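Local coordinates for ZT_dimer domain-containing protein (Thermotoga maritima, PDB 6VDA) that probably carries divalent metal cations such as zinc across the membrane as a cation diffusion facilitator, this piece being its metal-binding C-terminal domain, at residues D13-V18 with K66-R71. Sequence-based numbering, arbitrary orientation.
Sequences DDIFAV and KEMLKR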
loop_
_atom_site.group_PDB
_atom_site.type_symbol
_atom_site.label_atom_id
_atom_site.label_comp_id
_atom_site.label_asym_id
_atom_site.label_seq_id
_atom_site.Cartn_x
_atom_site.Cartn_y
_atom_site.Cartn_z
ATOM N N ASP A 13 -16.335 -12.559 -7.595
ATOM C CA ASP A 13 -16.249 -13.225 -8.924
ATOM C C ASP A 13 -15.758 -12.196 -9.946
ATOM O O ASP A 13 -14.783 -12.501 -10.644
ATOM C CB ASP A 13 -17.576 -13.887 -9.324
ATOM C CG ASP A 13 -17.870 -15.202 -8.611
ATOM O OD1 ASP A 13 -16.920 -15.835 -8.120
ATOM O OD2 ASP A 13 -19.051 -15.595 -8.559
ATOM N N ASP A 14 -16.367 -11.006 -9.984
ATOM C CA ASP A 14 -16.044 -9.917 -10.952
ATOM C C ASP A 14 -14.617 -9.393 -10.716
ATOM O O ASP A 14 -13.921 -9.123 -11.708
ATOM C CB ASP A 14 -17.084 -8.791 -10.889
ATOM C CG ASP A 14 -18.481 -9.238 -11.295
ATOM O OD1 ASP A 14 -18.700 -10.465 -11.396
ATOM O OD2 ASP A 14 -19.341 -8.364 -11.509
ATOM N N ILE A 15 -14.200 -9.239 -9.454
ATOM C CA ILE A 15 -12.839 -8.751 -9.073
ATOM C C ILE A 15 -11.809 -9.749 -9.615
ATOM O O ILE A 15 -10.953 -9.348 -10.418
ATOM C CB ILE A 15 -12.708 -8.582 -7.545
ATOM C CG1 ILE A 15 -13.657 -7.514 -6.995
ATOM C CG2 ILE A 15 -11.262 -8.309 -7.155
ATOM C CD1 ILE A 15 -13.855 -7.581 -5.495
ATOM N N PHE A 16 -11.913 -11.014 -9.200
ATOM C CA PHE A 16 -11.008 -12.109 -9.637
ATOM C C PHE A 16 -11.081 -12.249 -11.161
ATOM O O PHE A 16 -10.048 -12.549 -11.776
ATOM C CB PHE A 16 -11.319 -13.404 -8.884
ATOM C CG PHE A 16 -10.640 -13.506 -7.545
ATOM C CD1 PHE A 16 -9.320 -13.921 -7.455
ATOM C CD2 PHE A 16 -11.303 -13.163 -6.379
ATOM C CE1 PHE A 16 -8.687 -14.011 -6.224
ATOM C CE2 PHE A 16 -10.668 -13.247 -5.149
ATOM C CZ PHE A 16 -9.363 -13.677 -5.073
ATOM N N ALA A 17 -12.255 -12.008 -11.752
ATOM C CA ALA A 17 -12.475 -12.066 -13.216
ATOM C C ALA A 17 -11.597 -11.015 -13.906
ATOM O O ALA A 17 -10.967 -11.351 -14.909
ATOM C CB ALA A 17 -13.940 -11.886 -13.540
ATOM N N VAL A 18 -11.529 -9.797 -13.366
ATOM C CA VAL A 18 -10.695 -8.685 -13.924
ATOM C C VAL A 18 -9.195 -8.981 -13.754
ATOM O O VAL A 18 -8.432 -8.654 -14.677
ATOM C CB VAL A 18 -11.053 -7.326 -13.294
ATOM C CG1 VAL A 18 -10.080 -6.241 -13.741
ATOM C CG2 VAL A 18 -12.491 -6.921 -13.601
ATOM N N LYS A 66 -8.487 0.957 -13.074
ATOM C CA LYS A 66 -9.217 1.513 -14.241
ATOM C C LYS A 66 -10.195 0.440 -14.737
ATOM O O LYS A 66 -11.396 0.754 -14.859
ATOM C CB LYS A 66 -8.227 1.981 -15.316
ATOM C CG LYS A 66 -8.762 3.000 -16.315
ATOM N N GLU A 67 -9.712 -0.793 -14.930
ATOM C CA GLU A 67 -10.516 -1.947 -15.421
ATOM C C GLU A 67 -11.570 -2.342 -14.382
ATOM O O GLU A 67 -12.695 -2.687 -14.800
ATOM C CB GLU A 67 -9.626 -3.142 -15.773
ATOM C CG GLU A 67 -8.969 -3.019 -17.134
ATOM C CD GLU A 67 -9.945 -2.683 -18.250
ATOM O OE1 GLU A 67 -10.961 -3.410 -18.392
ATOM O OE2 GLU A 67 -9.711 -1.674 -18.952
ATOM N N MET A 68 -11.233 -2.299 -13.090
ATOM C CA MET A 68 -12.187 -2.595 -11.988
ATOM C C MET A 68 -13.365 -1.617 -12.082
ATOM O O MET A 68 -14.509 -2.083 -12.086
ATOM C CB MET A 68 -11.526 -2.460 -10.613
ATOM C CG MET A 68 -10.413 -3.463 -10.367
ATOM S SD MET A 68 -11.006 -5.125 -9.982
ATOM C CE MET A 68 -11.786 -4.811 -8.401
ATOM N N LEU A 69 -13.079 -0.313 -12.178
ATOM C CA LEU A 69 -14.095 0.776 -12.192
ATOM C C LEU A 69 -14.977 0.659 -13.445
ATOM O O LEU A 69 -16.173 0.978 -13.342
ATOM C CB LEU A 69 -13.384 2.133 -12.116
ATOM C CG LEU A 69 -13.332 2.782 -10.730
ATOM C CD1 LEU A 69 -12.959 1.777 -9.656
ATOM C CD2 LEU A 69 -12.368 3.957 -10.704
ATOM N N LYS A 70 -14.416 0.208 -14.572
ATOM C CA LYS A 70 -15.145 0.043 -15.861
ATOM C C LYS A 70 -16.109 -1.150 -15.772
ATOM O O LYS A 70 -17.167 -1.095 -16.422
ATOM C CB LYS A 70 -14.176 -0.160 -17.032
ATOM C CG LYS A 70 -13.544 1.107 -17.595
ATOM C CD LYS A 70 -12.888 0.912 -18.955
ATOM N N ARG A 71 -15.751 -2.185 -15.011
ATOM C CA ARG A 71 -16.482 -3.483 -14.941
ATOM C C ARG A 71 -17.772 -3.309 -14.134
ATOM O O ARG A 71 -18.837 -3.749 -14.614
ATOM C CB ARG A 71 -15.599 -4.553 -14.293
ATOM C CG ARG A 71 -16.298 -5.875 -14.011
ATOM C CD ARG A 71 -16.120 -6.877 -15.131
ATOM N NE ARG A 71 -16.565 -8.205 -14.727
ATOM C CZ ARG A 71 -16.288 -9.331 -15.381
ATOM N NH1 ARG A 71 -15.559 -9.306 -16.484
ATOM N NH2 ARG A 71 -16.746 -10.485 -14.927
#
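The carbonyl O of D14 accepts the backbone N-H of V18 (N to O 3.0 Å) and lies over one face of the R71 guanidinium, with the methyl of A17 over the same face, its CB 3.4 Å from NH2 of R71. No hydrogen bond joins the two segments, and the carboxylate of D14 stops short of a salt bridge, its OD1 4.0 Å from NH2 of R71 and its plane turned 72° against the guanidinium. The charges therefore probably attract only loosely, while OD2 of D14 makes a weak, long ion pair with R72. With CG anti to the backbone N (chi1 173°) and a bend at chi2, R71 reaches this helix, its aliphatic part sliding past V18 in the opposite direction, CD 3.9 Å from CG2 of V18. That valine packs between R71 and the adjacent pair E67 and M68, one turn earlier: its CG1 lies 3.7 Å from CB of E67 and its CB 4.0 Å from SD of M68. Deeper in, M68, bent at chi2 and chi3, brings its methyl CE against I15, 3.6 Å from CG1 and almost as near CG2. Both side chains also rest on I42 and M44 of strand 39-48, so the buried side of the contact packs on the sheet. E67 also forms a salt bridge with R21, just beyond helix 6-19. With the short segments' axes 10.0 Å apart at closest and their N-to-C directions 138° apart, two helices pack side by side on one face of a three-stranded sheet, in the alpha-beta-beta-alpha-beta fold of cation diffusion facilitator cytoplasmic domains.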